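Local coordinates for HhaI Restriction Endonuclease (Haemophilus parahaemolyticus, PDB 6UKF), which probably cleaves double-stranded DNA at the GCGC sequence, as the endonuclease half of a restriction-modification system, at residues Phe6-Leu14 and Ile130-Ile138; Tyr147-Lys158 and Phe226-Lys237. All blocks are in the same frame, centred on the assembly; numbering follows the deposited sequence. Where two conformers were deposited one is given.

Contact 1 closes along the chain before contact 2 opens, and their centres lie about 22 Å apart. The first packs helix 3-18 on strand 126-132 and the edge strand 136-140 of a mixed sheet; the second pairs strands 148-156 and 228-236 within a separate antiparallel sheet. Strand 136-140 is followed directly by strand 148-156, and the two contacts touch where Ile137 meets Tyr147 and where Leu236 packs against Thr131 and Asn133. The DNA comes within about 3 Å of both, but reaches contact 1 only through Glu7, whereas contact 2 supplies base and phosphate contacts. Contact 2 therefore probably serves recognition, while the mixed sheet of contact 1 is consistent with a PD-(D/E)XK nuclease core.

Contact 1 (Phe6-Leu14 and Ile130-Ile138); sequences FEVFCVTYL and ITSNGDFII
Ile130 enters the groove between Cys10 and Leu14, one helical turn apart on helix 3-18. Its CG2 branch rests 4.0 Å from Cys10 CB, while CG1, anti to the backbone N (chi1 -177°), carries CD1 forward to meet the Leu14 side chain tip to tip, CD1 lying 4.0 Å from Leu14 CG. Next along the strand, the Phe6 ring turns its edge to the backbone of Thr131 and Ser132, with Phe6 CZ 3.9 Å from Ser132 N. That amide is buried here and finds no polar partner. The Ser132 hydroxyl instead belongs to the turn of the beta hairpin: Ser132 OG accepts from Gly134 N at 3.1 Å, an ST turn, and Asn133 OD1 accepts from Asp135 N at 3.2 Å, an Asx turn that overlaps it. Beyond the turn Phe136 buries the most surface. Its ring forms an offset stack with Tyr13, centroids 4.0 Å apart and planes 17° from parallel. The two side chains run antiparallel, alongside one another, which brings the CB of each over the face of the other's ring in a pair of CH-pi contacts. Phe9 completes the aromatic cluster, lying oblique to Phe136 with planes 42° apart, and Cys10 SG approaches the ring edge, 4.0 Å from Phe136 CE1. At Ile138, CD1 reaches Leu14 CD2 at 3.7 Å and also comes up to the edge of the Tyr13 ring. Helix 242-255 flanks this end: Phe252 packs on Leu14 and Ile138, and Arg249 hydrogen-bonds Tyr13 OH. Ile130 and Cys10 also meet Ala47 of strand 43-47, whose pairing with strand 126-132 continues the mixed sheet beneath helix 3-18.

Contact 2 (Tyr147-Lys158 and Phe226-Lys237); sequences YFNVSCTYRIKK and FNANVIFSISLK. With CA (calcium ion), chain R; EDO (1,2-ethanediol), chain F; EDO (1,2-ethanediol), chain D; PO4 (phosphate ion), chain Q.
Ten backbone hydrogen bonds join Tyr147-Lys158 to Phe226-Lys237 in antiparallel register, from Lys237 N to Tyr147 O (2.8 Å) at one end to Lys157 N with Asn227 O at the other, where a water also bridges Lys157 O and Asn227 N. Ser151 OG binds the calcium ion at 2.8 Å; Thr153, on the same face, also belongs to that metal site. Farther along this face Arg155, its chain extended from CG to NE, and just past the paired strand Lys157, bent at its end, each donate to a guanine O6 of the bound DNA, consistent with base recognition. Their stems pass Ile231, whose CD1 is 3.8 Å from Lys157 CE, while Lys158 NZ and Asn227 ND2 hold phosphates. Lys158 CG lies over the Phe226 ring as a CH-pi contact, 4.0 Å from its centroid. On the other face, that of Phe148, Cys152 and Tyr154, the Phe148 ring is sandwiched between Ile234 CD1, 3.6 Å above its centre, and Leu236 CD1 over the opposite face. Cys152 SG, anti to the backbone N (chi1 177°), touches both Val230 CG1 (3.4 Å) and, obliquely, the Phe232 ring, and Tyr154 CZ meets Ala228 CB at 3.5 Å. Helices 110-123 and 80-91 cover this face, Trp116 stacking on Phe232, and strands 51-62 and 104-105 flank the pair on either side in the antiparallel sheet.

Contact 1 (Phe6-Leu14 and Ile130-Ile138)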
loop_
_atom_site.group_PDB
_atom_site.type_symbol
_atom_site.label_atom_id
_atom_site.label_comp_id
_atom_site.label_asym_id
_atom_site.label_seq_id
_atom_site.Cartn_x
_atom_site.Cartn_y
_atom_site.Cartn_z
ATOM N N PHE A 6 2.055 13.931 -2.935
ATOM C CA PHE A 6 2.530 13.487 -4.240
ATOM C C PHE A 6 1.375 13.056 -5.135
ATOM O O PHE A 6 1.356 13.365 -6.331
ATOM C CB PHE A 6 3.513 12.331 -4.064
ATOM C CG PHE A 6 4.127 11.866 -5.347
ATOM C CD1 PHE A 6 5.187 12.557 -5.905
ATOM C CD2 PHE A 6 3.646 10.744 -6.002
ATOM C CE1 PHE A 6 5.757 12.138 -7.089
ATOM C CE2 PHE A 6 4.214 10.320 -7.188
ATOM C CZ PHE A 6 5.271 11.018 -7.733
ATOM N N GLU A 7 0.405 12.331 -4.577
ATOM C CA GLU A 7 -0.725 11.886 -5.385
ATOM C C GLU A 7 -1.559 13.068 -5.869
ATOM O O GLU A 7 -2.022 13.080 -7.015
ATOM C CB GLU A 7 -1.560 10.874 -4.602
ATOM C CG GLU A 7 -0.807 9.566 -4.366
ATOM C CD GLU A 7 -1.645 8.484 -3.712
ATOM O OE1 GLU A 7 -2.719 8.764 -3.291
ATOM O OE2 GLU A 7 -1.123 7.259 -3.627
ATOM N N VAL A 8 -1.742 14.083 -5.021
ATOM C CA VAL A 8 -2.441 15.292 -5.452
ATOM C C VAL A 8 -1.647 16.000 -6.547
ATOM O O VAL A 8 -2.212 16.490 -7.533
ATOM C CB VAL A 8 -2.697 16.210 -4.241
ATOM C CG1 VAL A 8 -3.267 17.547 -4.687
ATOM C CG2 VAL A 8 -3.633 15.533 -3.243
ATOM N N PHE A 9 -0.326 16.077 -6.373
ATOM C CA PHE A 9 0.571 16.640 -7.381
ATOM C C PHE A 9 0.380 15.953 -8.730
ATOM O O PHE A 9 0.291 16.615 -9.772
ATOM C CB PHE A 9 1.996 16.460 -6.834
ATOM C CG PHE A 9 3.097 17.018 -7.692
ATOM C CD1 PHE A 9 3.094 18.335 -8.122
ATOM C CD2 PHE A 9 4.189 16.223 -7.999
ATOM C CE1 PHE A 9 4.145 18.828 -8.886
ATOM C CE2 PHE A 9 5.235 16.711 -8.751
ATOM C CZ PHE A 9 5.214 18.011 -9.196
ATOM N N CYS A 10 0.278 14.624 -8.725
ATOM C CA CYS A 10 0.104 13.880 -9.970
ATOM C C CYS A 10 -1.265 14.139 -10.591
ATOM O O CYS A 10 -1.376 14.339 -11.806
ATOM C CB CYS A 10 0.283 12.384 -9.709
ATOM S SG CYS A 10 1.978 11.875 -9.368
ATOM N N VAL A 11 -2.324 14.111 -9.777
ATOM C CA VAL A 11 -3.672 14.314 -10.309
ATOM C C VAL A 11 -3.809 15.718 -10.879
ATOM O O VAL A 11 -4.400 15.918 -11.948
ATOM C CB VAL A 11 -4.729 14.036 -9.222
ATOM C CG1 VAL A 11 -6.132 14.378 -9.729
ATOM C CG2 VAL A 11 -4.670 12.592 -8.774
ATOM N N THR A 12 -3.269 16.712 -10.173
ATOM C CA THR A 12 -3.329 18.085 -10.658
ATOM C C THR A 12 -2.629 18.217 -12.003
ATOM O O THR A 12 -3.132 18.886 -12.914
ATOM C CB THR A 12 -2.692 19.013 -9.625
ATOM O OG1 THR A 12 -3.410 18.918 -8.388
ATOM C CG2 THR A 12 -2.700 20.456 -10.114
ATOM N N TYR A 13 -1.468 17.579 -12.147
ATOM C CA TYR A 13 -0.751 17.619 -13.416
ATOM C C TYR A 13 -1.578 16.996 -14.531
ATOM O O TYR A 13 -1.680 17.550 -15.632
ATOM C CB TYR A 13 0.584 16.890 -13.284
ATOM C CG TYR A 13 1.276 16.686 -14.610
ATOM C CD1 TYR A 13 1.962 17.726 -15.219
ATOM C CD2 TYR A 13 1.235 15.460 -15.260
ATOM C CE1 TYR A 13 2.591 17.552 -16.436
ATOM C CE2 TYR A 13 1.860 15.274 -16.476
ATOM C CZ TYR A 13 2.540 16.324 -17.061
ATOM O OH TYR A 13 3.167 16.148 -18.275
ATOM N N LEU A 14 -2.165 15.827 -14.271
ATOM C CA LEU A 14 -2.943 15.150 -15.303
ATOM C C LEU A 14 -4.107 16.014 -15.767
ATOM O O LEU A 14 -4.345 16.162 -16.969
ATOM C CB LEU A 14 -3.445 13.806 -14.782
ATOM C CG LEU A 14 -2.369 12.731 -14.641
ATOM C CD1 LEU A 14 -2.892 11.568 -13.816
ATOM C CD2 LEU A 14 -1.906 12.261 -16.010
ATOM N N ILE A 130 2.000 6.630 -12.994
ATOM C CA ILE A 130 2.597 7.958 -13.060
ATOM C C ILE A 130 3.560 8.104 -11.891
ATOM O O ILE A 130 3.249 7.708 -10.761
ATOM C CB ILE A 130 1.544 9.084 -13.081
ATOM C CG1 ILE A 130 2.226 10.451 -13.219
ATOM C CG2 ILE A 130 0.653 9.032 -11.845
ATOM C CD1 ILE A 130 1.275 11.572 -13.571
ATOM N N THR A 131 4.742 8.635 -12.173
ATOM C CA THR A 131 5.738 8.914 -11.154
ATOM C C THR A 131 6.448 10.198 -11.560
ATOM O O THR A 131 6.046 10.878 -12.508
ATOM C CB THR A 131 6.664 7.703 -10.958
ATOM O OG1 THR A 131 7.540 7.940 -9.849
ATOM C CG2 THR A 131 7.497 7.431 -12.203
ATOM N N SER A 132 7.505 10.545 -10.833
ATOM C CA SER A 132 8.248 11.754 -11.145
ATOM C C SER A 132 9.672 11.619 -10.633
ATOM O O SER A 132 9.897 11.134 -9.522
ATOM C CB SER A 132 7.591 12.990 -10.520
ATOM O OG SER A 132 8.458 14.110 -10.584
ATOM N N ASN A 133 10.624 12.051 -11.456
ATOM C CA ASN A 133 12.019 12.191 -11.058
ATOM C C ASN A 133 12.446 13.655 -11.118
ATOM O O ASN A 133 13.628 13.961 -11.271
ATOM C CB ASN A 133 12.927 11.333 -11.937
ATOM C CG ASN A 133 12.927 11.780 -13.389
ATOM O OD1 ASN A 133 12.231 12.726 -13.761
ATOM N ND2 ASN A 133 13.718 11.105 -14.216
ATOM N N GLY A 134 11.478 14.565 -10.987
ATOM C CA GLY A 134 11.642 15.966 -11.311
ATOM C C GLY A 134 10.798 16.388 -12.497
ATOM O O GLY A 134 10.334 17.534 -12.547
ATOM N N ASP A 135 10.601 15.482 -13.453
ATOM C CA ASP A 135 9.579 15.595 -14.478
ATOM C C ASP A 135 8.626 14.417 -14.335
ATOM O O ASP A 135 9.000 13.349 -13.843
ATOM C CB ASP A 135 10.183 15.563 -15.887
ATOM C CG ASP A 135 11.000 16.802 -16.205
ATOM O OD1 ASP A 135 10.529 17.922 -15.913
ATOM O OD2 ASP A 135 12.113 16.656 -16.753
ATOM N N PHE A 136 7.391 14.617 -14.780
ATOM C CA PHE A 136 6.399 13.557 -14.692
ATOM C C PHE A 136 6.672 12.487 -15.737
ATOM O O PHE A 136 7.051 12.781 -16.875
ATOM C CB PHE A 136 4.991 14.119 -14.862
ATOM C CG PHE A 136 4.505 14.866 -13.662
ATOM C CD1 PHE A 136 4.054 14.182 -12.546
ATOM C CD2 PHE A 136 4.509 16.248 -13.639
ATOM C CE1 PHE A 136 3.613 14.862 -11.434
ATOM C CE2 PHE A 136 4.066 16.935 -12.528
ATOM C CZ PHE A 136 3.616 16.241 -11.427
ATOM N N ILE A 137 6.477 11.238 -15.331
ATOM C CA ILE A 137 6.716 10.068 -16.164
ATOM C C ILE A 137 5.450 9.227 -16.117
ATOM O O ILE A 137 5.010 8.828 -15.033
ATOM C CB ILE A 137 7.919 9.262 -15.651
ATOM C CG1 ILE A 137 9.194 10.108 -15.723
ATOM C CG2 ILE A 137 8.069 7.978 -16.442
ATOM C CD1 ILE A 137 10.331 9.580 -14.880
ATOM N N ILE A 138 4.859 8.971 -17.280
ATOM C CA ILE A 138 3.632 8.192 -17.397
ATOM C C ILE A 138 3.922 7.023 -18.323
ATOM O O ILE A 138 4.445 7.218 -19.426
ATOM C CB ILE A 138 2.478 9.041 -17.960
ATOM C CG1 ILE A 138 2.224 10.263 -17.072
ATOM C CG2 ILE A 138 1.217 8.193 -18.092
ATOM C CD1 ILE A 138 1.294 11.280 -17.691
#

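Contact 2 (Tyr147-Lys158 and Phe226-Lys237)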
loop_
_atom_site.group_PDB
_atom_site.type_symbol
_atom_site.label_atom_id
_atom_site.label_comp_id
_atom_site.label_asym_id
_atom_site.label_seq_id
_atom_site.Cartn_x
_atom_site.Cartn_y
_atom_site.Cartn_z
ATOM N N TYR A 147 11.173 1.115 -16.084
ATOM C CA TYR A 147 11.089 2.277 -15.212
ATOM C C TYR A 147 11.499 1.998 -13.779
ATOM O O TYR A 147 12.088 2.871 -13.141
ATOM C CB TYR A 147 9.657 2.822 -15.231
ATOM C CG TYR A 147 9.278 3.338 -16.592
ATOM C CD1 TYR A 147 8.723 2.495 -17.543
ATOM C CD2 TYR A 147 9.512 4.659 -16.943
ATOM C CE1 TYR A 147 8.391 2.960 -18.800
ATOM C CE2 TYR A 147 9.180 5.133 -18.194
ATOM C CZ TYR A 147 8.625 4.280 -19.120
ATOM O OH TYR A 147 8.292 4.757 -20.365
ATOM N N PHE A 148 11.198 0.814 -13.250
ATOM C CA PHE A 148 11.431 0.516 -11.846
ATOM C C PHE A 148 12.268 -0.741 -11.688
ATOM O O PHE A 148 12.044 -1.742 -12.375
ATOM C CB PHE A 148 10.110 0.301 -11.093
ATOM C CG PHE A 148 9.405 1.573 -10.726
ATOM C CD1 PHE A 148 9.805 2.305 -9.623
ATOM C CD2 PHE A 148 8.337 2.034 -11.477
ATOM C CE1 PHE A 148 9.159 3.475 -9.277
ATOM C CE2 PHE A 148 7.686 3.205 -11.135
ATOM C CZ PHE A 148 8.099 3.927 -10.034
ATOM N N ASN A 149 13.235 -0.671 -10.780
ATOM C CA ASN A 149 13.838 -1.863 -10.208
ATOM C C ASN A 149 12.895 -2.424 -9.152
ATOM O O ASN A 149 12.201 -1.677 -8.459
ATOM C CB ASN A 149 15.172 -1.516 -9.551
ATOM C CG ASN A 149 16.193 -0.982 -10.543
ATOM O OD1 ASN A 149 16.777 0.084 -10.343
ATOM N ND2 ASN A 149 16.406 -1.721 -11.620
ATOM N N VAL A 150 12.865 -3.750 -9.037
ATOM C CA VAL A 150 11.926 -4.431 -8.154
ATOM C C VAL A 150 12.669 -5.430 -7.284
ATOM O O VAL A 150 13.573 -6.129 -7.754
ATOM C CB VAL A 150 10.812 -5.146 -8.949
ATOM C CG1 VAL A 150 9.775 -5.741 -7.997
ATOM C CG2 VAL A 150 10.164 -4.191 -9.935
ATOM N N SER A 151 12.284 -5.497 -6.012
ATOM C CA SER A 151 12.716 -6.548 -5.107
ATOM C C SER A 151 11.502 -7.061 -4.343
ATOM O O SER A 151 10.424 -6.457 -4.355
ATOM C CB SER A 151 13.804 -6.068 -4.138
ATOM O OG SER A 151 13.295 -5.111 -3.231
ATOM N N CYS A 152 11.689 -8.188 -3.667
ATOM C CA CYS A 152 10.589 -8.897 -3.032
ATOM C C CYS A 152 11.070 -9.466 -1.709
ATOM O O CYS A 152 12.133 -10.086 -1.652
ATOM C CB CYS A 152 10.103 -10.019 -3.954
ATOM S SG CYS A 152 8.806 -11.049 -3.283
ATOM N N THR A 153 10.295 -9.246 -0.648
ATOM C CA THR A 153 10.640 -9.770 0.662
ATOM C C THR A 153 9.406 -10.369 1.317
ATOM O O THR A 153 8.267 -10.068 0.956
ATOM C CB THR A 153 11.261 -8.693 1.565
ATOM O OG1 THR A 153 11.948 -9.325 2.653
ATOM C CG2 THR A 153 10.190 -7.753 2.117
ATOM N N TYR A 154 9.659 -11.255 2.276
ATOM C CA TYR A 154 8.626 -11.859 3.108
ATOM C C TYR A 154 8.836 -11.326 4.519
ATOM O O TYR A 154 9.881 -11.578 5.127
ATOM C CB TYR A 154 8.757 -13.379 3.080
ATOM C CG TYR A 154 7.683 -14.140 3.831
ATOM C CD1 TYR A 154 6.333 -13.938 3.570
ATOM C CD2 TYR A 154 8.029 -15.097 4.774
ATOM C CE1 TYR A 154 5.361 -14.657 4.251
ATOM C CE2 TYR A 154 7.069 -15.817 5.453
ATOM C CZ TYR A 154 5.739 -15.596 5.190
ATOM O OH TYR A 154 4.794 -16.329 5.874
ATOM N N ARG A 155 7.867 -10.564 5.024
ATOM C CA ARG A 155 8.030 -9.932 6.324
ATOM C C ARG A 155 6.697 -9.848 7.046
ATOM O O ARG A 155 5.637 -9.747 6.425
ATOM C CB ARG A 155 8.637 -8.525 6.212
ATOM C CG ARG A 155 7.747 -7.456 5.567
ATOM C CD ARG A 155 8.506 -6.137 5.511
ATOM N NE ARG A 155 7.808 -5.066 4.804
ATOM C CZ ARG A 155 7.035 -4.148 5.384
ATOM N NH1 ARG A 155 6.829 -4.163 6.695
ATOM N NH2 ARG A 155 6.461 -3.211 4.644
ATOM N N ILE A 156 6.775 -9.888 8.377
ATOM C CA ILE A 156 5.624 -9.571 9.208
ATOM C C ILE A 156 5.234 -8.127 8.959
ATOM O O ILE A 156 6.066 -7.219 9.062
ATOM C CB ILE A 156 5.979 -9.770 10.690
ATOM C CG1 ILE A 156 6.302 -11.234 10.982
ATOM C CG2 ILE A 156 4.846 -9.264 11.582
ATOM C CD1 ILE A 156 6.897 -11.455 12.363
ATOM N N LYS A 157 3.965 -7.900 8.639
ATOM C CA LYS A 157 3.423 -6.544 8.605
ATOM C C LYS A 157 2.150 -6.531 9.442
ATOM O O LYS A 157 1.110 -7.050 9.025
ATOM C CB LYS A 157 3.184 -6.030 7.190
ATOM C CG LYS A 157 2.704 -4.580 7.177
ATOM C CD LYS A 157 2.928 -3.883 5.837
ATOM C CE LYS A 157 2.202 -4.566 4.685
ATOM N NZ LYS A 157 0.720 -4.502 4.801
ATOM N N LYS A 158 2.259 -5.956 10.635
ATOM C CA LYS A 158 1.119 -5.804 11.524
ATOM C C LYS A 158 -0.054 -5.189 10.774
ATOM O O LYS A 158 0.119 -4.280 9.959
ATOM C CB LYS A 158 1.540 -4.884 12.669
ATOM C CG LYS A 158 0.539 -4.744 13.787
ATOM C CD LYS A 158 1.033 -3.704 14.773
ATOM C CE LYS A 158 0.095 -3.542 15.949
ATOM N NZ LYS A 158 0.546 -2.439 16.844
ATOM N N PHE A 226 -0.452 -10.052 13.392
ATOM C CA PHE A 226 0.949 -9.929 12.996
ATOM C C PHE A 226 1.310 -10.989 11.960
ATOM O O PHE A 226 2.269 -11.747 12.117
ATOM C CB PHE A 226 1.892 -10.034 14.193
ATOM C CG PHE A 226 1.811 -8.873 15.138
ATOM C CD1 PHE A 226 2.690 -7.810 15.023
ATOM C CD2 PHE A 226 0.864 -8.851 16.147
ATOM C CE1 PHE A 226 2.624 -6.742 15.895
ATOM C CE2 PHE A 226 0.792 -7.786 17.023
ATOM C CZ PHE A 226 1.673 -6.730 16.896
ATOM N N ASN A 227 0.515 -11.087 10.899
ATOM C CA ASN A 227 0.803 -12.059 9.857
ATOM C C ASN A 227 1.876 -11.526 8.906
ATOM O O ASN A 227 2.232 -10.346 8.921
ATOM C CB ASN A 227 -0.475 -12.437 9.108
ATOM C CG ASN A 227 -1.423 -13.262 9.963
ATOM O OD1 ASN A 227 -1.002 -13.897 10.931
ATOM N ND2 ASN A 227 -2.704 -13.257 9.610
ATOM N N ALA A 228 2.403 -12.425 8.078
ATOM C CA ALA A 228 3.524 -12.132 7.200
ATOM C C ALA A 228 3.073 -12.177 5.748
ATOM O O ALA A 228 2.293 -13.051 5.350
ATOM C CB ALA A 228 4.661 -13.134 7.416
ATOM N N ASN A 229 3.597 -11.241 4.977
ATOM C CA ASN A 229 3.227 -11.123 3.559
ATOM C C ASN A 229 4.460 -11.032 2.671
ATOM O O ASN A 229 5.486 -10.451 3.076
ATOM C CB ASN A 229 2.331 -9.902 3.298
ATOM C CG ASN A 229 2.691 -8.671 4.112
ATOM O OD1 ASN A 229 1.821 -8.060 4.738
ATOM N ND2 ASN A 229 3.963 -8.284 4.104
ATOM N N VAL A 230 4.357 -11.662 1.512
ATOM C CA VAL A 230 5.231 -11.314 0.406
ATOM C C VAL A 230 4.844 -9.918 -0.048
ATOM O O VAL A 230 3.659 -9.622 -0.231
ATOM C CB VAL A 230 5.060 -12.335 -0.727
ATOM C CG1 VAL A 230 5.856 -11.923 -1.945
ATOM C CG2 VAL A 230 5.473 -13.720 -0.250
ATOM N N ILE A 231 5.830 -9.041 -0.198
ATOM C CA ILE A 231 5.549 -7.642 -0.507
ATOM C C ILE A 231 6.665 -7.105 -1.388
ATOM O O ILE A 231 7.843 -7.416 -1.191
ATOM C CB ILE A 231 5.322 -6.823 0.784
ATOM C CG1 ILE A 231 5.006 -5.364 0.454
ATOM C CG2 ILE A 231 6.522 -6.932 1.722
ATOM C CD1 ILE A 231 4.318 -4.643 1.582
ATOM N N PHE A 232 6.281 -6.306 -2.377
ATOM C CA PHE A 232 7.189 -5.842 -3.412
ATOM C C PHE A 232 7.601 -4.402 -3.160
ATOM O O PHE A 232 6.778 -3.563 -2.784
ATOM C CB PHE A 232 6.522 -5.976 -4.779
ATOM C CG PHE A 232 6.153 -7.388 -5.109
ATOM C CD1 PHE A 232 4.900 -7.884 -4.798
ATOM C CD2 PHE A 232 7.085 -8.242 -5.672
ATOM C CE1 PHE A 232 4.572 -9.196 -5.073
ATOM C CE2 PHE A 232 6.758 -9.557 -5.952
ATOM C CZ PHE A 232 5.499 -10.033 -5.652
ATOM N N SER A 233 8.885 -4.129 -3.359
ATOM C CA SER A 233 9.433 -2.787 -3.278
ATOM C C SER A 233 9.967 -2.392 -4.644
ATOM O O SER A 233 10.511 -3.224 -5.377
ATOM C CB SER A 233 10.556 -2.713 -2.245
ATOM O OG SER A 233 10.038 -2.873 -0.938
ATOM N N ILE A 234 9.798 -1.121 -4.989
ATOM C CA ILE A 234 10.221 -0.616 -6.284
ATOM C C ILE A 234 11.033 0.652 -6.084
ATOM O O ILE A 234 10.791 1.435 -5.159
ATOM C CB ILE A 234 9.029 -0.387 -7.246
ATOM C CG1 ILE A 234 8.108 0.728 -6.743
ATOM C CG2 ILE A 234 8.261 -1.689 -7.428
ATOM C CD1 ILE A 234 6.961 1.038 -7.695
ATOM N N SER A 235 12.021 0.842 -6.957
ATOM C CA SER A 235 12.863 2.028 -6.944
ATOM C C SER A 235 13.007 2.526 -8.374
ATOM O O SER A 235 13.427 1.768 -9.255
ATOM C CB SER A 235 14.238 1.711 -6.354
ATOM O OG SER A 235 15.011 2.888 -6.214
ATOM N N LEU A 236 12.660 3.788 -8.597
ATOM C CA LEU A 236 12.717 4.360 -9.934
ATOM C C LEU A 236 14.144 4.309 -10.467
ATOM O O LEU A 236 15.097 4.665 -9.769
ATOM C CB LEU A 236 12.212 5.802 -9.887
ATOM C CG LEU A 236 11.971 6.515 -11.218
ATOM C CD1 LEU A 236 10.935 5.795 -12.061
ATOM C CD2 LEU A 236 11.530 7.948 -10.960
ATOM N N LYS A 237 14.289 3.856 -11.709
ATOM C CA LYS A 237 15.600 3.756 -12.329
ATOM C C LYS A 237 16.179 5.136 -12.619
ATOM O O LYS A 237 15.458 6.091 -12.918
ATOM C CB LYS A 237 15.506 2.975 -13.637
ATOM C CG LYS A 237 15.232 1.499 -13.446
ATOM C CD LYS A 237 15.096 0.793 -14.778
ATOM C CE LYS A 237 15.189 -0.711 -14.616
ATOM N NZ LYS A 237 15.213 -1.405 -15.930
HETATM CA CA CA R . 12.640 -5.877 -0.589
HETATM C C1 EDO F . 13.763 -1.735 -4.585
HETATM O O1 EDO F . 14.102 -2.615 -3.510
HETATM C C2 EDO F . 14.166 -2.367 -5.912
HETATM O O2 EDO F . 15.571 -2.633 -5.927
HETATM C C1 EDO D . 3.914 -2.618 16.956
HETATM O O1 EDO D . 3.220 -3.350 17.973
HETATM C C2 EDO D . 4.344 -1.271 17.523
HETATM O O2 EDO D . 3.191 -0.428 17.630
HETATM P P PO4 Q . 15.766 -1.450 -19.403
HETATM O O1 PO4 Q . 16.537 -0.697 -18.347
HETATM O O2 PO4 Q . 16.729 -2.224 -20.267
HETATM O O3 PO4 Q . 14.799 -2.403 -18.746
HETATM O O4 PO4 Q . 14.998 -0.475 -20.262
HETATM O O HOH W 1 16.968 2.711 -8.695
HETATM O O HOH W 2 -1.024 -8.780 9.651
#